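Local coordinates for twin-arginine translocation pathway signal protein (Burkholderia phytofirmans, PDB 2RJO), which binds beta-D-galactopyranose between its two lobes and probably serves as a periplasmic sugar-binding protein in uptake or sensing, at residues T276-K279 with D280-E283; W104-N107 with P108-A112; G264-K268 with E269-D273. All coordinates share one frame; numbering follows the deposited sequence.

Interaction 1: T276-K279 with D280-E283; sequences TLPK and DRRE
Pro278 and Arg281 close a tight backbone turn: the N of Arg281 donates to the O of Pro278 at 3.1 Å. The two residues between them, Lys279 and Asp280, have the backbone angles of a type I beta turn. One residue on, the carbonyl of Lys279 serves two donors. Arg282 N reaches Lys279 O at 2.8 Å from above the carbonyl plane, whereas Glu283 N meets Lys279 O at 2.9 Å almost head-on, with a C=O...N angle of 174°. The chain is thus wound into overlapping turns just as it enters strand 283-291.

Among the side chains, Pro278 and Arg281 run alongside each other in the same direction, and CD of the proline ring lies 3.7 Å from CD of Arg281. With its CG anti to the carbonyl carbon (chi1 -69°) and the chain extended as far as NE, Arg281 brings CG and CD against CD of the proline and carries its guanidinium beyond it. Asp280 bends back over the turn, bringing OD2 within 3.2 Å of Pro278 CB. Leu277 adds a looser apolar touch, CD2 to Arg281 CB at 4.3 Å. Nearby, Lys279 makes a cation-pi contact with Trp104, and Glu283 is hydrogen-bonded by its carboxylate oxygens to His102 and Tyr323.

Three main-chain N-H groups are satisfied by two carbonyls, so the turn is secured by the backbone. These bonds close it without the charged ends, of which those of Lys279 and Glu283 have their partners outside the turn, while aliphatic parts of Pro278 and Arg281 supply the local packing.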
ATOM      1  N   THR A 276     -14.515  23.239   1.841  1.00 36.67           N
ATOM      2  CA  THR A 276     -13.658  24.127   2.628  1.00 36.94           C
ATOM      3  C   THR A 276     -12.384  23.489   3.192  1.00 36.60           C
ATOM      4  O   THR A 276     -11.636  24.137   3.927  1.00 36.75           O
ATOM      5  CB  THR A 276     -14.442  24.691   3.816  1.00 37.54           C
ATOM      6  OG1 THR A 276     -15.843  24.646   3.515  1.00 39.51           O
ATOM      7  CG2 THR A 276     -14.039  26.133   4.084  1.00 38.67           C
ATOM      8  N   LEU A 277     -12.127  22.225   2.868  1.00 36.54           N
ATOM      9  CA  LEU A 277     -10.934  21.553   3.385  1.00 34.62           C
ATOM     10  C   LEU A 277      -9.648  21.965   2.682  1.00 33.26           C
ATOM     11  O   LEU A 277      -9.648  22.256   1.487  1.00 33.25           O
ATOM     12  CB  LEU A 277     -11.071  20.035   3.253  1.00 34.50           C
ATOM     13  CG  LEU A 277     -11.808  19.173   4.265  1.00 33.22           C
ATOM     14  CD1 LEU A 277     -13.200  19.689   4.482  1.00 36.09           C
ATOM     15  CD2 LEU A 277     -11.842  17.743   3.744  1.00 33.97           C
ATOM     16  N   PRO A 278      -8.530  21.999   3.419  1.00 32.45           N
ATOM     17  CA  PRO A 278      -7.280  22.373   2.758  1.00 32.55           C
ATOM     18  C   PRO A 278      -6.985  21.246   1.767  1.00 32.22           C
ATOM     19  O   PRO A 278      -7.558  20.150   1.876  1.00 32.01           O
ATOM     20  CB  PRO A 278      -6.272  22.407   3.908  1.00 32.77           C
ATOM     21  CG  PRO A 278      -7.120  22.777   5.093  1.00 33.51           C
ATOM     22  CD  PRO A 278      -8.357  21.926   4.883  1.00 33.87           C
ATOM     23  N   LYS A 279      -6.106  21.508   0.809  1.00 31.41           N
ATOM     24  CA  LYS A 279      -5.762  20.508  -0.194  1.00 31.11           C
ATOM     25  C   LYS A 279      -5.123  19.266   0.444  1.00 29.10           C
ATOM     26  O   LYS A 279      -5.404  18.144   0.023  1.00 27.99           O
ATOM     27  CB  LYS A 279      -4.801  21.113  -1.229  1.00 33.00           C
ATOM     28  CG  LYS A 279      -5.210  22.500  -1.743  1.00 35.75           C
ATOM     29  CD  LYS A 279      -6.274  22.448  -2.831  1.00 36.22           C
ATOM     30  CE  LYS A 279      -5.674  21.983  -4.149  1.00 37.42           C
ATOM     31  NZ  LYS A 279      -4.635  22.921  -4.694  1.00 39.35           N
ATOM     32  N   ASP A 280      -4.271  19.464   1.451  1.00 29.81           N
ATOM     33  CA  ASP A 280      -3.607  18.337   2.104  1.00 29.21           C
ATOM     34  C   ASP A 280      -4.543  17.426   2.889  1.00 28.51           C
ATOM     35  O   ASP A 280      -4.103  16.424   3.463  1.00 28.20           O
ATOM     36  CB  ASP A 280      -2.463  18.810   3.011  1.00 33.37           C
ATOM     37  CG  ASP A 280      -2.885  19.897   3.966  1.00 35.44           C
ATOM     38  OD1 ASP A 280      -2.583  19.777   5.169  1.00 38.66           O
ATOM     39  OD2 ASP A 280      -3.507  20.880   3.512  1.00 38.24           O
ATOM     40  N   ARG A 281      -5.827  17.769   2.913  1.00 25.67           N
ATOM     41  CA  ARG A 281      -6.826  16.945   3.586  1.00 25.07           C
ATOM     42  C   ARG A 281      -7.698  16.272   2.533  1.00 24.28           C
ATOM     43  O   ARG A 281      -8.533  15.427   2.844  1.00 24.14           O
ATOM     44  CB  ARG A 281      -7.668  17.787   4.544  1.00 25.63           C
ATOM     45  CG  ARG A 281      -6.845  18.251   5.730  1.00 25.86           C
ATOM     46  CD  ARG A 281      -7.679  18.874   6.804  1.00 29.05           C
ATOM     47  NE  ARG A 281      -6.904  19.005   8.031  1.00 30.02           N
ATOM     48  CZ  ARG A 281      -7.411  19.408   9.190  1.00 29.59           C
ATOM     49  NH1 ARG A 281      -8.697  19.731   9.277  1.00 30.72           N
ATOM     50  NH2 ARG A 281      -6.644  19.446  10.268  1.00 30.25           N
ATOM     51  N   ARG A 282      -7.464  16.655   1.282  1.00 23.22           N
ATOM     52  CA  ARG A 282      -8.168  16.112   0.121  1.00 23.85           C
ATOM     53  C   ARG A 282      -7.267  15.083  -0.567  1.00 22.66           C
ATOM     54  O   ARG A 282      -7.726  14.019  -0.972  1.00 23.12           O
ATOM     55  CB  ARG A 282      -8.525  17.245  -0.840  1.00 24.21           C
ATOM     56  CG  ARG A 282      -9.897  17.846  -0.583  1.00 28.61           C
ATOM     57  CD  ARG A 282     -10.968  16.865  -1.062  1.00 30.12           C
ATOM     58  NE  ARG A 282     -12.274  17.488  -1.121  1.00 32.67           N
ATOM     59  CZ  ARG A 282     -13.218  17.190  -2.006  1.00 31.59           C
ATOM     60  NH1 ARG A 282     -13.015  16.271  -2.934  1.00 31.20           N
ATOM     61  NH2 ARG A 282     -14.389  17.807  -1.942  1.00 37.42           N
ATOM     62  N   GLU A 283      -5.990  15.429  -0.703  1.00 22.02           N
ATOM     63  CA  GLU A 283      -4.971  14.554  -1.283  1.00 23.02           C
ATOM     64  C   GLU A 283      -3.852  14.594  -0.257  1.00 23.22           C
ATOM     65  O   GLU A 283      -3.101  15.566  -0.186  1.00 24.21           O
ATOM     66  CB  GLU A 283      -4.464  15.091  -2.619  1.00 24.72           C
ATOM     67  CG  GLU A 283      -5.430  14.912  -3.769  1.00 25.93           C
ATOM     68  CD  GLU A 283      -4.781  15.164  -5.118  1.00 28.15           C
ATOM     69  OE1 GLU A 283      -3.607  15.590  -5.143  1.00 27.94           O
ATOM     70  OE2 GLU A 283      -5.447  14.941  -6.154  1.00 28.02           O
TER

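Interaction 2: W104-N107 with P108-A112; sequences WDYN and PNYVA
Tyr106 and Tyr110 meet across a cis-proline turn, a local contact in the loop that joins strands 90-94 and 110-115 of one lobe of the periplasmic binding protein fold. The peptide between Asn107 and Pro108 is cis, which brings their CA atoms to 3.0 Å. The backbone angles at Asn107 and Pro108 fit a type VIa turn. Its reversal is fastened one residue further on: Tyr110 N donates to Tyr106 O at 3.1 Å and closes an alpha-turn over Tyr106 to Tyr110, with a nearly straight N-H...O angle of 176°. Tyr110 then forms the centre of an inverse gamma turn, with a weak bond from Val111 N to Asn109 O, as the chain enters strand 110-115.

The same reversal presses the two tyrosines together at their roots, CB to CB at 3.5 Å, before their side chains cross obliquely and diverge. Their different first torsions account for this. Tyr106 holds CG anti to its carbonyl carbon (chi1 -68°), and its side chain touches Val81 and Glu82 of helix 74-87. Tyr110 instead swings CG opposite its own N (chi1 -168°), and its buried side chain also packs on Val81, while OH makes a weak hydrogen bond to Thr93 OG1 of the adjacent strand. Both side chains thus join the turn to helix 74-87 through Val81. Where the rings come together, CD1 of Tyr106 sits at the edge of the Tyr110 ring, near its plane, 4.1 Å from CD2.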
ATOM      1  N   TRP A 104     -10.958  17.461  -5.610  1.00 22.41           N
ATOM      2  CA  TRP A 104     -11.608  18.771  -5.670  1.00 22.82           C
ATOM      3  C   TRP A 104     -12.265  19.069  -7.018  1.00 23.64           C
ATOM      4  O   TRP A 104     -13.020  20.036  -7.146  1.00 25.52           O
ATOM      5  CB  TRP A 104     -10.622  19.877  -5.289  1.00 22.70           C
ATOM      6  CG  TRP A 104      -9.284  19.795  -5.960  1.00 22.54           C
ATOM      7  CD1 TRP A 104      -8.980  20.168  -7.232  1.00 23.94           C
ATOM      8  CD2 TRP A 104      -8.061  19.334  -5.375  1.00 23.48           C
ATOM      9  NE1 TRP A 104      -7.642  19.965  -7.481  1.00 23.72           N
ATOM     10  CE2 TRP A 104      -7.058  19.440  -6.355  1.00 23.57           C
ATOM     11  CE3 TRP A 104      -7.720  18.810  -4.119  1.00 23.47           C
ATOM     12  CZ2 TRP A 104      -5.731  19.079  -6.111  1.00 22.73           C
ATOM     13  CZ3 TRP A 104      -6.400  18.450  -3.879  1.00 21.91           C
ATOM     14  CH2 TRP A 104      -5.428  18.574  -4.872  1.00 21.61           C
ATOM     15  N   ASP A 105     -11.982  18.241  -8.021  1.00 25.19           N
ATOM     16  CA  ASP A 105     -12.612  18.409  -9.329  1.00 24.72           C
ATOM     17  C   ASP A 105     -13.913  17.589  -9.351  1.00 24.80           C
ATOM     18  O   ASP A 105     -14.676  17.643 -10.320  1.00 24.57           O
ATOM     19  CB  ASP A 105     -11.685  17.952 -10.469  1.00 24.97           C
ATOM     20  CG  ASP A 105     -10.499  18.898 -10.687  1.00 24.79           C
ATOM     21  OD1 ASP A 105     -10.672  20.130 -10.564  1.00 25.56           O
ATOM     22  OD2 ASP A 105      -9.394  18.409 -10.996  1.00 26.76           O
ATOM     23  N   TYR A 106     -14.158  16.826  -8.288  1.00 23.81           N
ATOM     24  CA  TYR A 106     -15.384  16.033  -8.202  1.00 24.31           C
ATOM     25  C   TYR A 106     -16.084  16.227  -6.855  1.00 25.22           C
ATOM     26  O   TYR A 106     -16.469  15.243  -6.217  1.00 25.51           O
ATOM     27  CB  TYR A 106     -15.107  14.533  -8.400  1.00 23.18           C
ATOM     28  CG  TYR A 106     -14.665  14.110  -9.790  1.00 24.21           C
ATOM     29  CD1 TYR A 106     -13.339  14.247 -10.191  1.00 25.12           C
ATOM     30  CD2 TYR A 106     -15.563  13.536 -10.682  1.00 23.02           C
ATOM     31  CE1 TYR A 106     -12.913  13.815 -11.445  1.00 26.56           C
ATOM     32  CE2 TYR A 106     -15.149  13.097 -11.949  1.00 25.88           C
ATOM     33  CZ  TYR A 106     -13.817  13.239 -12.319  1.00 26.07           C
ATOM     34  OH  TYR A 106     -13.373  12.780 -13.543  1.00 28.97           O
ATOM     35  N   ASN A 107     -16.243  17.477  -6.413  1.00 25.59           N
ATOM     36  CA  ASN A 107     -16.923  17.743  -5.136  1.00 26.08           C
ATOM     37  C   ASN A 107     -18.409  17.378  -5.227  1.00 27.56           C
ATOM     38  O   ASN A 107     -19.073  17.692  -6.217  1.00 28.92           O
ATOM     39  CB  ASN A 107     -16.806  19.220  -4.740  1.00 26.65           C
ATOM     40  CG  ASN A 107     -15.373  19.646  -4.451  1.00 26.87           C
ATOM     41  OD1 ASN A 107     -14.520  18.823  -4.120  1.00 26.76           O
ATOM     42  ND2 ASN A 107     -15.107  20.948  -4.560  1.00 25.89           N
ATOM     43  N   PRO A 108     -18.960  16.716  -4.191  1.00 27.51           N
ATOM     44  CA  PRO A 108     -18.330  16.258  -2.945  1.00 26.83           C
ATOM     45  C   PRO A 108     -18.141  14.730  -2.949  1.00 26.23           C
ATOM     46  O   PRO A 108     -17.622  14.151  -1.984  1.00 25.25           O
ATOM     47  CB  PRO A 108     -19.354  16.682  -1.908  1.00 26.79           C
ATOM     48  CG  PRO A 108     -20.642  16.216  -2.594  1.00 27.06           C
ATOM     49  CD  PRO A 108     -20.430  16.624  -4.075  1.00 26.21           C
ATOM     50  N   ASN A 109     -18.561  14.092  -4.042  1.00 23.63           N
ATOM     51  CA  ASN A 109     -18.498  12.639  -4.184  1.00 24.16           C
ATOM     52  C   ASN A 109     -17.107  12.010  -4.049  1.00 23.68           C
ATOM     53  O   ASN A 109     -16.959  10.963  -3.433  1.00 25.21           O
ATOM     54  CB  ASN A 109     -19.138  12.235  -5.514  1.00 24.42           C
ATOM     55  CG  ASN A 109     -20.568  12.751  -5.653  1.00 26.53           C
ATOM     56  OD1 ASN A 109     -21.525  12.100  -5.229  1.00 29.25           O
ATOM     57  ND2 ASN A 109     -20.711  13.937  -6.226  1.00 26.45           N
ATOM     58  N   TYR A 110     -16.092  12.639  -4.622  1.00 21.54           N
ATOM     59  CA  TYR A 110     -14.731  12.130  -4.519  1.00 20.77           C
ATOM     60  C   TYR A 110     -14.164  12.764  -3.254  1.00 20.51           C
ATOM     61  O   TYR A 110     -13.551  13.823  -3.310  1.00 20.01           O
ATOM     62  CB  TYR A 110     -13.910  12.567  -5.730  1.00 19.63           C
ATOM     63  CG  TYR A 110     -12.575  11.879  -5.877  1.00 18.48           C
ATOM     64  CD1 TYR A 110     -12.083  11.018  -4.895  1.00 18.06           C
ATOM     65  CD2 TYR A 110     -11.799  12.096  -7.010  1.00 17.57           C
ATOM     66  CE1 TYR A 110     -10.851  10.391  -5.045  1.00 15.99           C
ATOM     67  CE2 TYR A 110     -10.578  11.483  -7.169  1.00 17.51           C
ATOM     68  CZ  TYR A 110     -10.103  10.631  -6.188  1.00 17.54           C
ATOM     69  OH  TYR A 110      -8.883  10.024  -6.372  1.00 16.41           O
ATOM     70  N   VAL A 111     -14.383  12.103  -2.122  1.00 19.73           N
ATOM     71  CA  VAL A 111     -13.947  12.597  -0.822  1.00 19.67           C
ATOM     72  C   VAL A 111     -12.454  12.828  -0.653  1.00 20.20           C
ATOM     73  O   VAL A 111     -12.030  13.908  -0.232  1.00 19.41           O
ATOM     74  CB  VAL A 111     -14.417  11.661   0.292  1.00 18.82           C
ATOM     75  CG1 VAL A 111     -13.990  12.212   1.643  1.00 19.40           C
ATOM     76  CG2 VAL A 111     -15.922  11.494   0.218  1.00 19.57           C
ATOM     77  N   ALA A 112     -11.644  11.822  -0.958  1.00 20.83           N
ATOM     78  CA  ALA A 112     -10.214  12.006  -0.798  1.00 19.51           C
ATOM     79  C   ALA A 112      -9.351  10.898  -1.376  1.00 19.38           C
ATOM     80  O   ALA A 112      -9.819   9.801  -1.662  1.00 20.19           O
ATOM     81  CB  ALA A 112      -9.881  12.195   0.692  1.00 18.49           C
TER

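Interaction 3: G264-K268 with E269-D273; sequences GLQAK and EKKID
Gln266 O and Ala267 O, at the end of helix 253-268, receive the two bonds that define a Schellman motif. Lys271 N donates to Gln266 O at 2.8 Å, approaching with a C=O...N angle of 166°. Inside that loop, Lys270 N bonds Ala267 O at 2.9 Å, coming from well above the carbonyl plane. The reversal is made at Lys270, whose phi of 59° takes the chain out of the helical path. The last regular helical bond, Glu269 N to Leu265 O at 3.0 Å, precedes it, and a weak 3.4 Å bond from Ile272 N to Gln266 O follows. Leu265 O, Gln266 O and Ala267 O thus each have a donor from residues 269-272.

Side chains pack around the cap. The methylenes of Lys271 pass across Gln266, with CD of the lysine 4.0 Å from CG of the glutamine, and the lysine chain bends at its last two torsions, carrying NZ away. Leu265 leans on Phe30 and Val34 of helix 18-34, and its CG lies beside the Glu269 carboxylate. Ile272 folds back against the helix end: its CG1 occupies the crowded position between N and the carbonyl carbon (chi1 51°), which sets that methylene 3.6 Å from Ala267 CA and its CD1 4.1 Å from Ala267 CB.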
ATOM      1  N   GLY A 264     -15.306   9.068   4.005  1.00 18.62           N
ATOM      2  CA  GLY A 264     -16.413   8.993   3.078  1.00 18.99           C
ATOM      3  C   GLY A 264     -17.774   9.072   3.737  1.00 20.34           C
ATOM      4  O   GLY A 264     -18.650   9.775   3.241  1.00 22.68           O
ATOM      5  N   LEU A 265     -17.957   8.361   4.848  1.00 21.18           N
ATOM      6  CA  LEU A 265     -19.234   8.356   5.541  1.00 21.50           C
ATOM      7  C   LEU A 265     -19.557   9.712   6.157  1.00 22.93           C
ATOM      8  O   LEU A 265     -20.709  10.156   6.117  1.00 24.35           O
ATOM      9  CB  LEU A 265     -19.262   7.255   6.615  1.00 20.33           C
ATOM     10  CG  LEU A 265     -20.580   7.036   7.391  1.00 20.84           C
ATOM     11  CD1 LEU A 265     -21.744   6.817   6.418  1.00 18.43           C
ATOM     12  CD2 LEU A 265     -20.437   5.841   8.336  1.00 18.05           C
ATOM     13  N   GLN A 266     -18.546  10.375   6.717  1.00 22.19           N
ATOM     14  CA  GLN A 266     -18.743  11.678   7.319  1.00 21.47           C
ATOM     15  C   GLN A 266     -19.022  12.729   6.257  1.00 22.78           C
ATOM     16  O   GLN A 266     -19.651  13.745   6.535  1.00 22.52           O
ATOM     17  CB  GLN A 266     -17.530  12.082   8.152  1.00 20.76           C
ATOM     18  CG  GLN A 266     -17.409  11.287   9.433  1.00 23.67           C
ATOM     19  CD  GLN A 266     -16.501  11.933  10.455  1.00 23.01           C
ATOM     20  OE1 GLN A 266     -16.536  13.146  10.654  1.00 23.98           O
ATOM     21  NE2 GLN A 266     -15.693  11.120  11.125  1.00 26.83           N
ATOM     22  N   ALA A 267     -18.547  12.496   5.041  1.00 23.27           N
ATOM     23  CA  ALA A 267     -18.802  13.444   3.966  1.00 24.23           C
ATOM     24  C   ALA A 267     -20.264  13.284   3.572  1.00 24.86           C
ATOM     25  O   ALA A 267     -20.979  14.267   3.427  1.00 27.38           O
ATOM     26  CB  ALA A 267     -17.899  13.156   2.775  1.00 22.87           C
ATOM     27  N   LYS A 268     -20.706  12.035   3.429  1.00 25.34           N
ATOM     28  CA  LYS A 268     -22.087  11.733   3.055  1.00 26.21           C
ATOM     29  C   LYS A 268     -23.077  12.254   4.084  1.00 26.38           C
ATOM     30  O   LYS A 268     -24.168  12.698   3.733  1.00 25.95           O
ATOM     31  CB  LYS A 268     -22.287  10.220   2.887  1.00 26.00           C
ATOM     32  CG  LYS A 268     -23.706   9.836   2.492  1.00 29.45           C
ATOM     33  CD  LYS A 268     -23.885   8.326   2.405  1.00 32.24           C
ATOM     34  CE  LYS A 268     -25.336   7.952   2.114  1.00 30.91           C
ATOM     35  NZ  LYS A 268     -25.859   8.531   0.845  1.00 30.87           N
ATOM     36  N   GLU A 269     -22.698  12.201   5.355  1.00 25.95           N
ATOM     37  CA  GLU A 269     -23.581  12.672   6.416  1.00 25.35           C
ATOM     38  C   GLU A 269     -23.453  14.166   6.598  1.00 26.59           C
ATOM     39  O   GLU A 269     -24.070  14.749   7.489  1.00 24.73           O
ATOM     40  CB  GLU A 269     -23.260  11.973   7.729  1.00 25.11           C
ATOM     41  CG  GLU A 269     -23.485  10.464   7.666  1.00 27.26           C
ATOM     42  CD  GLU A 269     -23.137   9.769   8.965  1.00 28.26           C
ATOM     43  OE1 GLU A 269     -22.090  10.115   9.548  1.00 29.33           O
ATOM     44  OE2 GLU A 269     -23.899   8.878   9.397  1.00 28.96           O
ATOM     45  N   LYS A 270     -22.651  14.785   5.738  1.00 27.04           N
ATOM     46  CA  LYS A 270     -22.435  16.216   5.794  1.00 27.87           C
ATOM     47  C   LYS A 270     -21.867  16.641   7.143  1.00 26.91           C
ATOM     48  O   LYS A 270     -22.138  17.746   7.616  1.00 27.81           O
ATOM     49  CB  LYS A 270     -23.747  16.950   5.491  1.00 28.43           C
ATOM     50  CG  LYS A 270     -24.386  16.501   4.170  1.00 30.83           C
ATOM     51  CD  LYS A 270     -25.397  17.510   3.667  1.00 34.51           C
ATOM     52  CE  LYS A 270     -26.073  17.039   2.385  1.00 37.10           C
ATOM     53  NZ  LYS A 270     -26.921  18.126   1.781  1.00 39.32           N
ATOM     54  N   LYS A 271     -21.083  15.755   7.757  1.00 26.71           N
ATOM     55  CA  LYS A 271     -20.435  16.046   9.032  1.00 27.25           C
ATOM     56  C   LYS A 271     -19.183  16.881   8.749  1.00 29.57           C
ATOM     57  O   LYS A 271     -18.681  17.576   9.628  1.00 29.14           O
ATOM     58  CB  LYS A 271     -20.052  14.749   9.767  1.00 27.80           C
ATOM     59  CG  LYS A 271     -21.250  13.965  10.290  1.00 30.74           C
ATOM     60  CD  LYS A 271     -20.876  12.604  10.884  1.00 31.83           C
ATOM     61  CE  LYS A 271     -20.110  12.732  12.194  1.00 33.73           C
ATOM     62  NZ  LYS A 271     -20.941  13.347  13.282  1.00 35.74           N
ATOM     63  N   ILE A 272     -18.680  16.805   7.516  1.00 30.61           N
ATOM     64  CA  ILE A 272     -17.508  17.580   7.128  1.00 30.15           C
ATOM     65  C   ILE A 272     -17.802  18.393   5.870  1.00 30.59           C
ATOM     66  O   ILE A 272     -18.504  17.937   4.974  1.00 29.97           O
ATOM     67  CB  ILE A 272     -16.276  16.681   6.891  1.00 30.82           C
ATOM     68  CG1 ILE A 272     -16.622  15.525   5.946  1.00 30.82           C
ATOM     69  CG2 ILE A 272     -15.776  16.133   8.214  1.00 28.92           C
ATOM     70  CD1 ILE A 272     -15.421  14.624   5.652  1.00 29.25           C
ATOM     71  N   ASP A 273     -17.252  19.604   5.811  1.00 32.66           N
ATOM     72  CA  ASP A 273     -17.477  20.505   4.684  1.00 35.08           C
ATOM     73  C   ASP A 273     -16.370  20.409   3.627  1.00 35.83           C
ATOM     74  O   ASP A 273     -15.523  21.307   3.510  1.00 35.78           O
ATOM     75  CB  ASP A 273     -17.567  21.945   5.196  1.00 36.16           C
ATOM     76  CG  ASP A 273     -18.097  22.897   4.157  1.00 38.13           C
ATOM     77  OD1 ASP A 273     -17.727  22.762   2.968  1.00 37.47           O
ATOM     78  OD2 ASP A 273     -18.883  23.795   4.535  1.00 39.99           O
TER

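Overall arrangement
All three contacts lie in the same lobe, on the same side of the chain's centre. None of their residues belongs to the sugar pocket; the Tyr110 side chain is about 13 Å from the bound galactose. Interactions 1 and 2, with centres about 10 Å apart, meet where neighbouring parallel strands 110-115 and 283-291 begin; Arg282 CD lies 3.2 Å from Val111 O. Interaction 3, its centre about 11 Å from that of interaction 2, packs the helix end against strand 110-115 through Ala267 CB and Val111 CG2 at 3.6 Å. Interactions 3 and 1, centres about 14 Å apart, are successive in one connection, and a hydrogen bond between Thr276 OG1 and Asp273 OD1 links their adjoining ends.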